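Local coordinates for YARHG domain-containing protein (Legionella pneumophila subsp. pneumophila, PDB 4G2A) that is of unknown function but may bind nutrients, and combines a beta-rich region related to the DUF4424 family with a YARHG domain, at residues 50-55 against 165-170; 66-71 against 106-111; 95-98 against 103-106; 125-130 against 139-144. All coordinates share one frame; numbering follows the deposited sequence.

All four contacts lie in the beta-rich part of the chain. Contacts 3 and 4 are closest, with centres about 5 Å apart; contact 2 lies about 12 Å from contact 4 and contact 1 about 15 Å from it. Contact 1 spans the longest range, bringing strand 43-54 against the loop after strand 155-160, and the other three fall between its two segments in sequence. Contacts 2 and 3 share Ala106 on strand 102-110. Contact 4 joins the group: strand 123-131 pairs with strands 60-68 and 102-110, while strand 136-150 pairs with strands 43-54 and 95-99. Contacts 2, 3 and 4 touch one another, and contact 1 joins them through contact 4.

Contact 1. Residues 50-55 against 165-170; sequences FTFKNT and ALWQDS
Phe52 points the edge of its ring at the face of Trp167, and this inclined edge-to-face pair is the apolar half of the contact. The six-membered rings have centroids 4.7 Å apart and planes at 53°, well short of an upright T. Phe52 CE1 does the touching: it lies 3.5 Å from Trp167 CE2, above the indole and displaced toward its rim. The indole NE1 is used elsewhere, donating to the backbone O of Pro13, which helps fix the rotation of the face offered to Phe52.

The polar half lies further along both segments. Gln168 CG stands opposite its own backbone N (chi1 -164°), and the extended chain beyond it carries the amide across to Thr55. Thr55 OG1 donates to Gln168 OE1 at 2.6 Å, lying in the carbonyl plane on a lone pair, with a C=O...O angle of 123°. A water closes the arrangement, giving a hydrogen to Thr55 OG1 at 3.0 Å and accepting a weak bond from Gln168 NE2 at 2.7 Å.

The backbone O of His20 is a second hydrogen-bonding partner of the same hydroxyl. With one proton for two carbonyl acceptors, Thr55 probably shares or alternates its donation, so the loop is joined to the end of strand 43-54 by a buried aromatic pair and a partly hydrated polar link.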
loop_
_atom_site.group_PDB
_atom_site.type_symbol
_atom_site.label_atom_id
_atom_site.label_comp_id
_atom_site.label_asym_id
_atom_site.label_seq_id
_atom_site.Cartn_x
_atom_site.Cartn_y
_atom_site.Cartn_z
ATOM N N PHE A 50 -10.254 9.446 -14.178
ATOM C CA PHE A 50 -10.827 8.466 -15.094
ATOM C C PHE A 50 -11.511 9.181 -16.223
ATOM O O PHE A 50 -12.182 10.198 -16.007
ATOM C CB PHE A 50 -11.849 7.542 -14.390
ATOM C CG PHE A 50 -11.457 7.038 -13.027
ATOM C CD1 PHE A 50 -10.691 5.884 -12.888
ATOM C CD2 PHE A 50 -11.830 7.728 -11.880
ATOM C CE1 PHE A 50 -10.277 5.443 -11.617
ATOM C CE2 PHE A 50 -11.423 7.286 -10.617
ATOM C CZ PHE A 50 -10.657 6.137 -10.496
ATOM N N THR A 51 -11.370 8.641 -17.423
ATOM C CA THR A 51 -11.995 9.202 -18.613
ATOM C C THR A 51 -12.928 8.128 -19.131
ATOM O O THR A 51 -12.501 6.995 -19.341
ATOM C CB THR A 51 -10.918 9.653 -19.629
ATOM O OG1 THR A 51 -9.942 10.466 -18.981
ATOM C CG2 THR A 51 -11.482 10.403 -20.784
ATOM N N PHE A 52 -14.195 8.464 -19.276
ATOM C CA PHE A 52 -15.235 7.556 -19.765
ATOM C C PHE A 52 -15.809 8.080 -21.044
ATOM O O PHE A 52 -15.985 9.292 -21.162
ATOM C CB PHE A 52 -16.366 7.413 -18.736
ATOM C CG PHE A 52 -15.978 6.727 -17.451
ATOM C CD1 PHE A 52 -16.040 5.345 -17.338
ATOM C CD2 PHE A 52 -15.591 7.464 -16.342
ATOM C CE1 PHE A 52 -15.697 4.715 -16.147
ATOM C CE2 PHE A 52 -15.252 6.837 -15.150
ATOM C CZ PHE A 52 -15.319 5.467 -15.050
ATOM N N LYS A 53 -16.135 7.194 -21.993
ATOM C CA LYS A 53 -16.758 7.633 -23.230
ATOM C C LYS A 53 -18.110 6.926 -23.483
ATOM O O LYS A 53 -18.201 5.694 -23.438
ATOM C CB LYS A 53 -15.833 7.462 -24.454
ATOM C CG LYS A 53 -16.372 8.233 -25.666
ATOM C CD LYS A 53 -15.589 8.023 -26.947
ATOM C CE LYS A 53 -16.353 8.466 -28.188
ATOM N NZ LYS A 53 -17.264 7.392 -28.702
ATOM N N ASN A 54 -19.150 7.734 -23.776
ATOM C CA ASN A 54 -20.450 7.246 -24.191
ATOM C C ASN A 54 -20.312 6.806 -25.659
ATOM O O ASN A 54 -20.006 7.637 -26.512
ATOM C CB ASN A 54 -21.520 8.331 -24.022
ATOM C CG ASN A 54 -22.902 7.895 -24.471
ATOM O OD1 ASN A 54 -23.181 6.713 -24.632
ATOM N ND2 ASN A 54 -23.811 8.832 -24.631
ATOM N N THR A 55 -20.479 5.506 -25.946
ATOM C CA THR A 55 -20.296 5.016 -27.311
ATOM C C THR A 55 -21.598 5.069 -28.122
ATOM O O THR A 55 -21.571 4.782 -29.326
ATOM C CB THR A 55 -19.699 3.614 -27.318
ATOM O OG1 THR A 55 -20.651 2.697 -26.786
ATOM C CG2 THR A 55 -18.385 3.542 -26.573
ATOM N N ALA A 165 -13.659 -4.774 -16.145
ATOM C CA ALA A 165 -14.369 -5.709 -17.026
ATOM C C ALA A 165 -15.893 -5.457 -17.018
ATOM O O ALA A 165 -16.596 -6.014 -17.852
ATOM C CB ALA A 165 -14.088 -7.143 -16.590
ATOM N N LEU A 166 -16.404 -4.654 -16.058
ATOM C CA LEU A 166 -17.823 -4.312 -16.004
ATOM C C LEU A 166 -18.166 -3.205 -17.041
ATOM O O LEU A 166 -19.333 -3.026 -17.396
ATOM C CB LEU A 166 -18.235 -3.877 -14.593
ATOM C CG LEU A 166 -18.237 -4.968 -13.524
ATOM C CD1 LEU A 166 -18.212 -4.369 -12.155
ATOM C CD2 LEU A 166 -19.391 -5.958 -13.699
ATOM N N TRP A 167 -17.145 -2.463 -17.507
ATOM C CA TRP A 167 -17.315 -1.418 -18.503
ATOM C C TRP A 167 -17.215 -2.029 -19.901
ATOM O O TRP A 167 -16.641 -3.114 -20.066
ATOM C CB TRP A 167 -16.284 -0.301 -18.292
ATOM C CG TRP A 167 -16.466 0.409 -16.988
ATOM C CD1 TRP A 167 -15.714 0.254 -15.868
ATOM C CD2 TRP A 167 -17.503 1.345 -16.649
ATOM N NE1 TRP A 167 -16.191 1.063 -14.858
ATOM C CE2 TRP A 167 -17.283 1.749 -15.312
ATOM C CE3 TRP A 167 -18.580 1.914 -17.360
ATOM C CZ2 TRP A 167 -18.117 2.668 -14.656
ATOM C CZ3 TRP A 167 -19.412 2.815 -16.706
ATOM C CH2 TRP A 167 -19.186 3.174 -15.367
ATOM N N GLN A 168 -17.803 -1.337 -20.898
ATOM C CA GLN A 168 -17.864 -1.756 -22.296
ATOM C C GLN A 168 -16.487 -1.962 -22.885
ATOM O O GLN A 168 -15.586 -1.158 -22.648
ATOM C CB GLN A 168 -18.649 -0.752 -23.133
ATOM C CG GLN A 168 -19.070 -1.317 -24.480
ATOM C CD GLN A 168 -19.809 -0.313 -25.301
ATOM O OE1 GLN A 168 -19.585 0.895 -25.203
ATOM N NE2 GLN A 168 -20.719 -0.800 -26.129
ATOM N N ASP A 169 -16.339 -3.065 -23.648
ATOM C CA ASP A 169 -15.119 -3.542 -24.315
ATOM C C ASP A 169 -14.208 -4.225 -23.301
ATOM O O ASP A 169 -14.510 -4.247 -22.099
ATOM C CB ASP A 169 -14.381 -2.426 -25.097
ATOM C CG ASP A 169 -15.213 -1.796 -26.212
ATOM O OD1 ASP A 169 -15.972 -2.541 -26.891
ATOM O OD2 ASP A 169 -15.108 -0.563 -26.409
ATOM N N SER A 170 -13.135 -4.849 -23.795
ATOM C CA SER A 170 -12.185 -5.597 -22.970
ATOM C C SER A 170 -11.279 -4.666 -22.142
ATOM O O SER A 170 -11.229 -4.773 -20.898
ATOM C CB SER A 170 -11.333 -6.526 -23.841
ATOM O OG SER A 170 -10.928 -5.928 -25.067
HETATM O O HOH W 1 -21.008 0.270 -28.561
#

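Contact 2. Residues 66-71 against 106-111; sequences FPFPIN and AQRGNI
Arg108 lays the flat of its guanidinium against the edge of the Phe68 ring, and this is the closely packed part of the contact. The two planes are 86° apart. Phe68 CE1 sits over the centre of the guanidinium, 4.1 Å from Arg108 CZ, while Phe68 CZ approaches Arg108 NE to 3.9 Å. Since the arginine meets the ring's edge and not its face, the geometry is not that of a cation-pi pair. A side chain trans about every bond from CA to NE (chi1 176°) takes Arg108 past the ring to Ile70, whose CG2 lies 3.6 Å from Arg108 NH2.

No hydrogen bond crosses between the segments. Arg108 NH2 donates to the backbone O of Gly88, and NH1 is also hydrogen-bonded outside the segments; Asp123 adds a long, weak ion pair. Packing is looser at the other end, where Pro67 CB and Ile111 CG2 come no nearer than 4.8 Å. Ile70 and Arg108 are both partly exposed, whereas Phe68 is buried.

Strand 123-131 runs between the two segments, pairing with strand 60-68 and with strand 102-110. Arg108 and Phe68 therefore meet across an intervening strand, whose Tyr125 packs its ring against that of Phe68.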
loop_
_atom_site.group_PDB
_atom_site.type_symbol
_atom_site.label_atom_id
_atom_site.label_comp_id
_atom_site.label_asym_id
_atom_site.label_seq_id
_atom_site.Cartn_x
_atom_site.Cartn_y
_atom_site.Cartn_z
ATOM N N PHE A 66 -18.440 3.582 -6.152
ATOM C CA PHE A 66 -17.084 3.357 -5.649
ATOM C C PHE A 66 -17.191 2.315 -4.528
ATOM O O PHE A 66 -17.630 2.684 -3.449
ATOM C CB PHE A 66 -16.388 4.648 -5.159
ATOM C CG PHE A 66 -15.122 4.396 -4.348
ATOM C CD1 PHE A 66 -13.907 4.145 -4.978
ATOM C CD2 PHE A 66 -15.144 4.431 -2.959
ATOM C CE1 PHE A 66 -12.736 3.954 -4.232
ATOM C CE2 PHE A 66 -13.972 4.225 -2.216
ATOM C CZ PHE A 66 -12.776 3.999 -2.862
ATOM N N PRO A 67 -16.837 1.019 -4.765
ATOM C CA PRO A 67 -16.934 0.014 -3.693
ATOM C C PRO A 67 -15.781 0.108 -2.716
ATOM O O PRO A 67 -14.683 0.519 -3.085
ATOM C CB PRO A 67 -16.902 -1.321 -4.439
ATOM C CG PRO A 67 -16.689 -0.999 -5.870
ATOM C CD PRO A 67 -16.283 0.423 -5.992
ATOM N N PHE A 68 -16.002 -0.295 -1.474
ATOM C CA PHE A 68 -14.927 -0.200 -0.484
ATOM C C PHE A 68 -15.042 -1.269 0.619
ATOM O O PHE A 68 -16.149 -1.712 0.947
ATOM C CB PHE A 68 -14.918 1.219 0.153
ATOM C CG PHE A 68 -16.253 1.690 0.673
ATOM C CD1 PHE A 68 -16.728 1.267 1.916
ATOM C CD2 PHE A 68 -17.027 2.571 -0.057
ATOM C CE1 PHE A 68 -17.961 1.712 2.401
ATOM C CE2 PHE A 68 -18.261 3.019 0.433
ATOM C CZ PHE A 68 -18.726 2.577 1.649
ATOM N N PRO A 69 -13.902 -1.659 1.240
ATOM C CA PRO A 69 -13.989 -2.564 2.408
ATOM C C PRO A 69 -14.443 -1.786 3.647
ATOM O O PRO A 69 -14.337 -0.561 3.699
ATOM C CB PRO A 69 -12.547 -3.088 2.557
ATOM C CG PRO A 69 -11.674 -2.028 1.951
ATOM C CD PRO A 69 -12.507 -1.230 0.983
ATOM N N ILE A 70 -14.965 -2.485 4.645
ATOM C CA ILE A 70 -15.423 -1.837 5.881
ATOM C C ILE A 70 -14.807 -2.500 7.098
ATOM O O ILE A 70 -14.258 -3.607 6.992
ATOM C CB ILE A 70 -16.961 -1.836 6.010
ATOM C CG1 ILE A 70 -17.538 -3.270 6.094
ATOM C CG2 ILE A 70 -17.633 -0.962 4.960
ATOM C CD1 ILE A 70 -18.823 -3.390 6.970
ATOM N N ASN A 71 -14.952 -1.857 8.271
ATOM C CA ASN A 71 -14.538 -2.477 9.521
ATOM C C ASN A 71 -15.677 -3.410 9.934
ATOM O O ASN A 71 -16.760 -2.950 10.282
ATOM C CB ASN A 71 -14.204 -1.431 10.603
ATOM C CG ASN A 71 -13.651 -2.013 11.880
ATOM O OD1 ASN A 71 -13.805 -3.212 12.195
ATOM N ND2 ASN A 71 -13.036 -1.153 12.678
ATOM N N ALA A 106 -22.139 12.138 -2.829
ATOM C CA ALA A 106 -21.984 10.692 -2.966
ATOM C C ALA A 106 -22.775 10.063 -1.851
ATOM O O ALA A 106 -22.532 10.391 -0.679
ATOM C CB ALA A 106 -20.513 10.307 -2.891
ATOM N N GLN A 107 -23.743 9.191 -2.197
ATOM C CA GLN A 107 -24.614 8.547 -1.215
ATOM C C GLN A 107 -24.151 7.108 -0.924
ATOM O O GLN A 107 -23.978 6.314 -1.855
ATOM C CB GLN A 107 -26.074 8.568 -1.709
ATOM C CG GLN A 107 -27.105 8.579 -0.588
ATOM C CD GLN A 107 -28.395 7.867 -0.938
ATOM O OE1 GLN A 107 -29.031 8.122 -1.972
ATOM N NE2 GLN A 107 -28.830 6.978 -0.059
ATOM N N ARG A 108 -23.942 6.776 0.366
ATOM C CA ARG A 108 -23.535 5.429 0.769
ATOM C C ARG A 108 -24.729 4.491 0.653
ATOM O O ARG A 108 -25.861 4.864 0.984
ATOM C CB ARG A 108 -22.946 5.387 2.198
ATOM C CG ARG A 108 -22.611 3.960 2.647
ATOM C CD ARG A 108 -21.799 3.866 3.907
ATOM N NE ARG A 108 -21.650 2.465 4.300
ATOM C CZ ARG A 108 -20.831 2.033 5.251
ATOM N NH1 ARG A 108 -20.064 2.888 5.918
ATOM N NH2 ARG A 108 -20.764 0.739 5.538
ATOM N N GLY A 109 -24.454 3.295 0.150
ATOM C CA GLY A 109 -25.460 2.270 -0.039
ATOM C C GLY A 109 -24.841 0.910 -0.206
ATOM O O GLY A 109 -23.619 0.755 -0.102
ATOM N N ASN A 110 -25.690 -0.080 -0.462
ATOM C CA ASN A 110 -25.262 -1.451 -0.658
ATOM C C ASN A 110 -25.171 -1.790 -2.121
ATOM O O ASN A 110 -25.917 -1.256 -2.940
ATOM C CB ASN A 110 -26.193 -2.419 0.060
ATOM C CG ASN A 110 -25.965 -2.384 1.534
ATOM O OD1 ASN A 110 -26.730 -1.786 2.274
ATOM N ND2 ASN A 110 -24.822 -2.890 1.974
ATOM N N ILE A 111 -24.235 -2.694 -2.440
ATOM C CA ILE A 111 -23.982 -3.186 -3.780
ATOM C C ILE A 111 -23.845 -4.701 -3.694
ATOM O O ILE A 111 -23.378 -5.229 -2.685
ATOM C CB ILE A 111 -22.756 -2.475 -4.432
ATOM C CG1 ILE A 111 -22.771 -2.637 -5.951
ATOM C CG2 ILE A 111 -21.400 -2.908 -3.841
ATOM C CD1 ILE A 111 -22.530 -1.363 -6.662
#

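Contact 3. Residues 95-98 against 103-106; sequences FLVT and QVSA
Val97 and Val104 meet at the apolar centre of this beta hairpin, formed by strands 95-99 and 102-110. Val97 CG1 touches Val104 CG2 at 3.8 Å and Ala106 CB at 3.9 Å. With chi1 at 51°, CG1 is the branch turned to Val104 and Ala106, while CG2 lies opposite the backbone N and packs near His140 O. Next to this group, Ala106 CB comes up to the edge of the Phe95 ring, 4.2 Å from CE2.

Outward from the valines the backbone takes over. Val104 N donates to Val97 O over 3.0 Å with an almost straight N-H...O angle of 174°. Near the turn, Thr98 and Gln103 form a non-hydrogen-bonded antiparallel pair, and Thr98 CG2 packs 3.9 Å from Gln103 CA. At the exposed edge the Gln103 side chain crosses Leu96 at a slant, bringing NE2 3.9 Å from CD2.

The strands diverge away from the turn, their end-to-end directions being 130° apart. Where the return bond would be expected, a water intervenes, accepting from Val97 N at 3.3 Å and donating to Val104 O. One backbone link between the valines is direct and the second runs through water, which satisfies groups that the splayed strands no longer join.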
loop_
_atom_site.group_PDB
_atom_site.type_symbol
_atom_site.label_atom_id
_atom_site.label_comp_id
_atom_site.label_asym_id
_atom_site.label_seq_id
_atom_site.Cartn_x
_atom_site.Cartn_y
_atom_site.Cartn_z
ATOM N N PHE A 95 -13.667 10.695 1.281
ATOM C CA PHE A 95 -13.934 10.422 -0.119
ATOM C C PHE A 95 -14.628 11.612 -0.738
ATOM O O PHE A 95 -15.667 12.062 -0.246
ATOM C CB PHE A 95 -14.793 9.166 -0.271
ATOM C CG PHE A 95 -15.118 8.844 -1.709
ATOM C CD1 PHE A 95 -14.199 8.171 -2.514
ATOM C CD2 PHE A 95 -16.346 9.210 -2.262
ATOM C CE1 PHE A 95 -14.493 7.882 -3.853
ATOM C CE2 PHE A 95 -16.649 8.898 -3.593
ATOM C CZ PHE A 95 -15.719 8.237 -4.380
ATOM N N LEU A 96 -14.025 12.133 -1.804
ATOM C CA LEU A 96 -14.537 13.229 -2.601
ATOM C C LEU A 96 -14.545 12.803 -4.064
ATOM O O LEU A 96 -13.517 12.333 -4.558
ATOM C CB LEU A 96 -13.683 14.504 -2.427
ATOM C CG LEU A 96 -13.541 15.112 -1.037
ATOM C CD1 LEU A 96 -12.500 16.210 -1.064
ATOM C CD2 LEU A 96 -14.886 15.634 -0.498
ATOM N N VAL A 97 -15.696 12.970 -4.749
ATOM C CA VAL A 97 -15.864 12.676 -6.169
ATOM C C VAL A 97 -16.352 13.941 -6.890
ATOM O O VAL A 97 -17.223 14.665 -6.383
ATOM C CB VAL A 97 -16.760 11.428 -6.462
ATOM C CG1 VAL A 97 -18.101 11.480 -5.729
ATOM C CG2 VAL A 97 -16.952 11.196 -7.960
ATOM N N THR A 98 -15.719 14.227 -8.051
ATOM C CA THR A 98 -16.075 15.315 -8.956
ATOM C C THR A 98 -16.467 14.705 -10.311
ATOM O O THR A 98 -15.800 13.783 -10.797
ATOM C CB THR A 98 -14.961 16.377 -9.107
ATOM O OG1 THR A 98 -13.904 15.867 -9.912
ATOM C CG2 THR A 98 -14.423 16.887 -7.776
ATOM N N GLN A 103 -17.780 18.994 -7.958
ATOM C CA GLN A 103 -17.951 18.126 -6.793
ATOM C C GLN A 103 -19.426 17.716 -6.631
ATOM O O GLN A 103 -20.326 18.559 -6.698
ATOM C CB GLN A 103 -17.398 18.762 -5.501
ATOM C CG GLN A 103 -17.230 17.706 -4.392
ATOM C CD GLN A 103 -16.805 18.236 -3.045
ATOM O OE1 GLN A 103 -15.726 18.820 -2.883
ATOM N NE2 GLN A 103 -17.591 17.927 -2.023
ATOM N N VAL A 104 -19.664 16.403 -6.465
ATOM C CA VAL A 104 -21.021 15.877 -6.354
ATOM C C VAL A 104 -21.233 15.167 -5.026
ATOM O O VAL A 104 -20.279 14.631 -4.450
ATOM C CB VAL A 104 -21.410 14.941 -7.543
ATOM C CG1 VAL A 104 -21.349 15.671 -8.880
ATOM C CG2 VAL A 104 -20.573 13.669 -7.575
ATOM N N SER A 105 -22.502 15.132 -4.566
ATOM C CA SER A 105 -22.914 14.365 -3.390
ATOM C C SER A 105 -22.781 12.879 -3.707
ATOM O O SER A 105 -23.218 12.428 -4.766
ATOM C CB SER A 105 -24.361 14.675 -3.004
ATOM O OG SER A 105 -24.548 16.035 -2.656
ATOM N N ALA A 106 -22.139 12.138 -2.829
ATOM C CA ALA A 106 -21.984 10.692 -2.966
ATOM C C ALA A 106 -22.775 10.063 -1.851
ATOM O O ALA A 106 -22.532 10.391 -0.679
ATOM C CB ALA A 106 -20.513 10.307 -2.891
HETATM O O HOH W 2 -18.216 14.293 -3.125
#

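Contact 4. Residues 125-130 against 139-144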
loop_
_atom_site.group_PDB
_atom_site.type_symbol
_atom_site.label_atom_id
_atom_site.label_comp_id
_atom_site.label_asym_id
_atom_site.label_seq_id
_atom_site.Cartn_x
_atom_site.Cartn_y
_atom_site.Cartn_z
ATOM N N TYR A 125 -20.109 3.972 -2.502
ATOM C CA TYR A 125 -20.573 5.364 -2.602
ATOM C C TYR A 125 -21.119 5.525 -4.002
ATOM O O TYR A 125 -20.458 5.114 -4.949
ATOM C CB TYR A 125 -19.464 6.387 -2.312
ATOM C CG TYR A 125 -18.927 6.338 -0.900
ATOM C CD1 TYR A 125 -19.783 6.396 0.199
ATOM C CD2 TYR A 125 -17.559 6.279 -0.655
ATOM C CE1 TYR A 125 -19.290 6.352 1.505
ATOM C CE2 TYR A 125 -17.056 6.234 0.647
ATOM C CZ TYR A 125 -17.926 6.277 1.722
ATOM O OH TYR A 125 -17.433 6.191 3.002
ATOM N N PHE A 126 -22.338 6.048 -4.141
ATOM C CA PHE A 126 -23.016 6.178 -5.440
ATOM C C PHE A 126 -23.188 7.628 -5.868
ATOM O O PHE A 126 -23.377 8.513 -5.033
ATOM C CB PHE A 126 -24.406 5.509 -5.384
ATOM C CG PHE A 126 -24.414 4.008 -5.178
ATOM C CD1 PHE A 126 -24.305 3.462 -3.900
ATOM C CD2 PHE A 126 -24.602 3.144 -6.251
ATOM C CE1 PHE A 126 -24.304 2.079 -3.709
ATOM C CE2 PHE A 126 -24.635 1.756 -6.056
ATOM C CZ PHE A 126 -24.488 1.233 -4.783
ATOM N N TRP A 127 -23.166 7.862 -7.185
ATOM C CA TRP A 127 -23.380 9.179 -7.784
ATOM C C TRP A 127 -23.939 9.014 -9.212
ATOM O O TRP A 127 -23.714 7.983 -9.855
ATOM C CB TRP A 127 -22.078 10.023 -7.765
ATOM C CG TRP A 127 -20.959 9.483 -8.615
ATOM C CD1 TRP A 127 -20.664 9.838 -9.899
ATOM C CD2 TRP A 127 -19.944 8.554 -8.216
ATOM N NE1 TRP A 127 -19.581 9.125 -10.351
ATOM C CE2 TRP A 127 -19.097 8.353 -9.330
ATOM C CE3 TRP A 127 -19.674 7.853 -7.026
ATOM C CZ2 TRP A 127 -18.007 7.469 -9.297
ATOM C CZ3 TRP A 127 -18.603 6.975 -7.000
ATOM C CH2 TRP A 127 -17.783 6.791 -8.128
ATOM N N LYS A 128 -24.671 10.026 -9.699
ATOM C CA LYS A 128 -25.226 9.997 -11.054
ATOM C C LYS A 128 -24.263 10.651 -12.010
ATOM O O LYS A 128 -23.522 11.558 -11.623
ATOM C CB LYS A 128 -26.604 10.688 -11.136
ATOM C CG LYS A 128 -27.701 10.035 -10.297
ATOM C CD LYS A 128 -28.291 8.749 -10.912
ATOM C CE LYS A 128 -29.055 7.931 -9.893
ATOM N NZ LYS A 128 -30.170 8.699 -9.260
ATOM N N THR A 129 -24.241 10.157 -13.256
ATOM C CA THR A 129 -23.408 10.695 -14.337
ATOM C C THR A 129 -24.259 10.721 -15.616
ATOM O O THR A 129 -24.773 9.684 -16.037
ATOM C CB THR A 129 -22.092 9.911 -14.524
ATOM O OG1 THR A 129 -22.381 8.639 -15.092
ATOM C CG2 THR A 129 -21.312 9.721 -13.242
ATOM N N THR A 130 -24.432 11.911 -16.199
ATOM C CA THR A 130 -25.174 12.083 -17.440
ATOM C C THR A 130 -24.164 12.289 -18.557
ATOM O O THR A 130 -23.253 13.118 -18.454
ATOM C CB THR A 130 -26.228 13.216 -17.349
ATOM O OG1 THR A 130 -27.135 12.917 -16.280
ATOM C CG2 THR A 130 -27.042 13.359 -18.629
ATOM N N ILE A 139 -14.137 11.702 -14.427
ATOM C CA ILE A 139 -14.422 11.296 -13.053
ATOM C C ILE A 139 -13.128 11.430 -12.284
ATOM O O ILE A 139 -12.092 10.986 -12.759
ATOM C CB ILE A 139 -15.080 9.867 -12.906
ATOM C CG1 ILE A 139 -16.457 9.753 -13.662
ATOM C CG2 ILE A 139 -15.224 9.443 -11.416
ATOM C CD1 ILE A 139 -17.600 10.724 -13.231
ATOM N N HIS A 140 -13.183 12.082 -11.118
ATOM C CA HIS A 140 -12.039 12.241 -10.226
ATOM C C HIS A 140 -12.396 11.801 -8.807
ATOM O O HIS A 140 -13.455 12.149 -8.295
ATOM C CB HIS A 140 -11.487 13.677 -10.220
ATOM C CG HIS A 140 -10.222 13.806 -9.423
ATOM N ND1 HIS A 140 -10.237 14.242 -8.116
ATOM C CD2 HIS A 140 -8.955 13.487 -9.761
ATOM C CE1 HIS A 140 -8.977 14.207 -7.711
ATOM N NE2 HIS A 140 -8.171 13.751 -8.662
ATOM N N HIS A 141 -11.497 11.020 -8.202
ATOM C CA HIS A 141 -11.557 10.504 -6.845
ATOM C C HIS A 141 -10.409 11.065 -6.024
ATOM O O HIS A 141 -9.291 11.239 -6.523
ATOM C CB HIS A 141 -11.479 8.973 -6.830
ATOM C CG HIS A 141 -12.709 8.269 -7.287
ATOM N ND1 HIS A 141 -12.731 6.891 -7.437
ATOM C CD2 HIS A 141 -13.919 8.763 -7.639
ATOM C CE1 HIS A 141 -13.948 6.593 -7.859
ATOM N NE2 HIS A 141 -14.696 7.690 -7.996
ATOM N N ASP A 142 -10.694 11.345 -4.762
ATOM C CA ASP A 142 -9.728 11.826 -3.780
ATOM C C ASP A 142 -10.182 11.239 -2.458
ATOM O O ASP A 142 -11.328 11.441 -2.062
ATOM C CB ASP A 142 -9.637 13.372 -3.766
ATOM C CG ASP A 142 -8.732 14.006 -2.719
ATOM O OD1 ASP A 142 -8.093 13.261 -1.948
ATOM O OD2 ASP A 142 -8.698 15.254 -2.643
ATOM N N TYR A 143 -9.326 10.427 -1.842
ATOM C CA TYR A 143 -9.601 9.767 -0.573
ATOM C C TYR A 143 -8.290 9.229 0.011
ATOM O O TYR A 143 -7.252 9.252 -0.653
ATOM C CB TYR A 143 -10.652 8.639 -0.736
ATOM C CG TYR A 143 -10.277 7.589 -1.761
ATOM C CD1 TYR A 143 -10.566 7.770 -3.112
ATOM C CD2 TYR A 143 -9.696 6.387 -1.375
ATOM C CE1 TYR A 143 -10.234 6.803 -4.056
ATOM C CE2 TYR A 143 -9.382 5.406 -2.306
ATOM C CZ TYR A 143 -9.638 5.624 -3.648
ATOM O OH TYR A 143 -9.325 4.663 -4.566
ATOM N N SER A 144 -8.363 8.736 1.250
ATOM C CA SER A 144 -7.242 8.135 1.973
ATOM C C SER A 144 -7.652 6.814 2.559
ATOM O O SER A 144 -8.834 6.547 2.715
ATOM C CB SER A 144 -6.769 9.061 3.094
ATOM O OG SER A 144 -6.238 10.247 2.533
#
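Trp127 and Thr129 meet Ile139 and His141, all four buried, inside a curled, barrel-like beta structure. Strand pairing runs from 136-150 through 95-99, 102-110, 123-131, 60-68, 10-15 and 155-160 back to 136-150, closing a ring. Strands 125-130 and 139-144 run antiparallel, with N-to-C directions 158° apart, yet their axes stay 11.2 Å from each other. At that separation side chains fill the gap, and no hydrogen bond crosses between the segments. Each strand has its backbone partners elsewhere: Trp127 pairs with Met64 and Ile139 with Phe50.

In the aromatic contact, the Trp127 and His141 planes are nearly perpendicular, at 88°, with the six-membered ring and the imidazole centred 5.3 Å apart. A chi1 of 65° sets the indole between its own backbone N and carbonyl carbon, from where it reaches Ile139 and His141. His141 presents its NE2 corner, and Trp127 CH2 lies close to the imidazole plane at that edge, 3.2 Å from NE2. The approach is oblique to the indole, neither stack nor edge-to-face. Phe50 and Phe95 each make an edge-to-face contact with His141.

Aliphatic contacts gather on Ile139. Its CG2 branch packs 4.0 Å from Trp127 CZ2, while CD1 touches Thr129 CG2 at 3.8 Å. Thr129 turns that methyl inward, and its hydroxyl makes a weak hydrogen bond to Ile62 O.

Trp127 NE1, buried 3.8 Å from Ile139 CD1, has no hydrogen-bonding partner in the model.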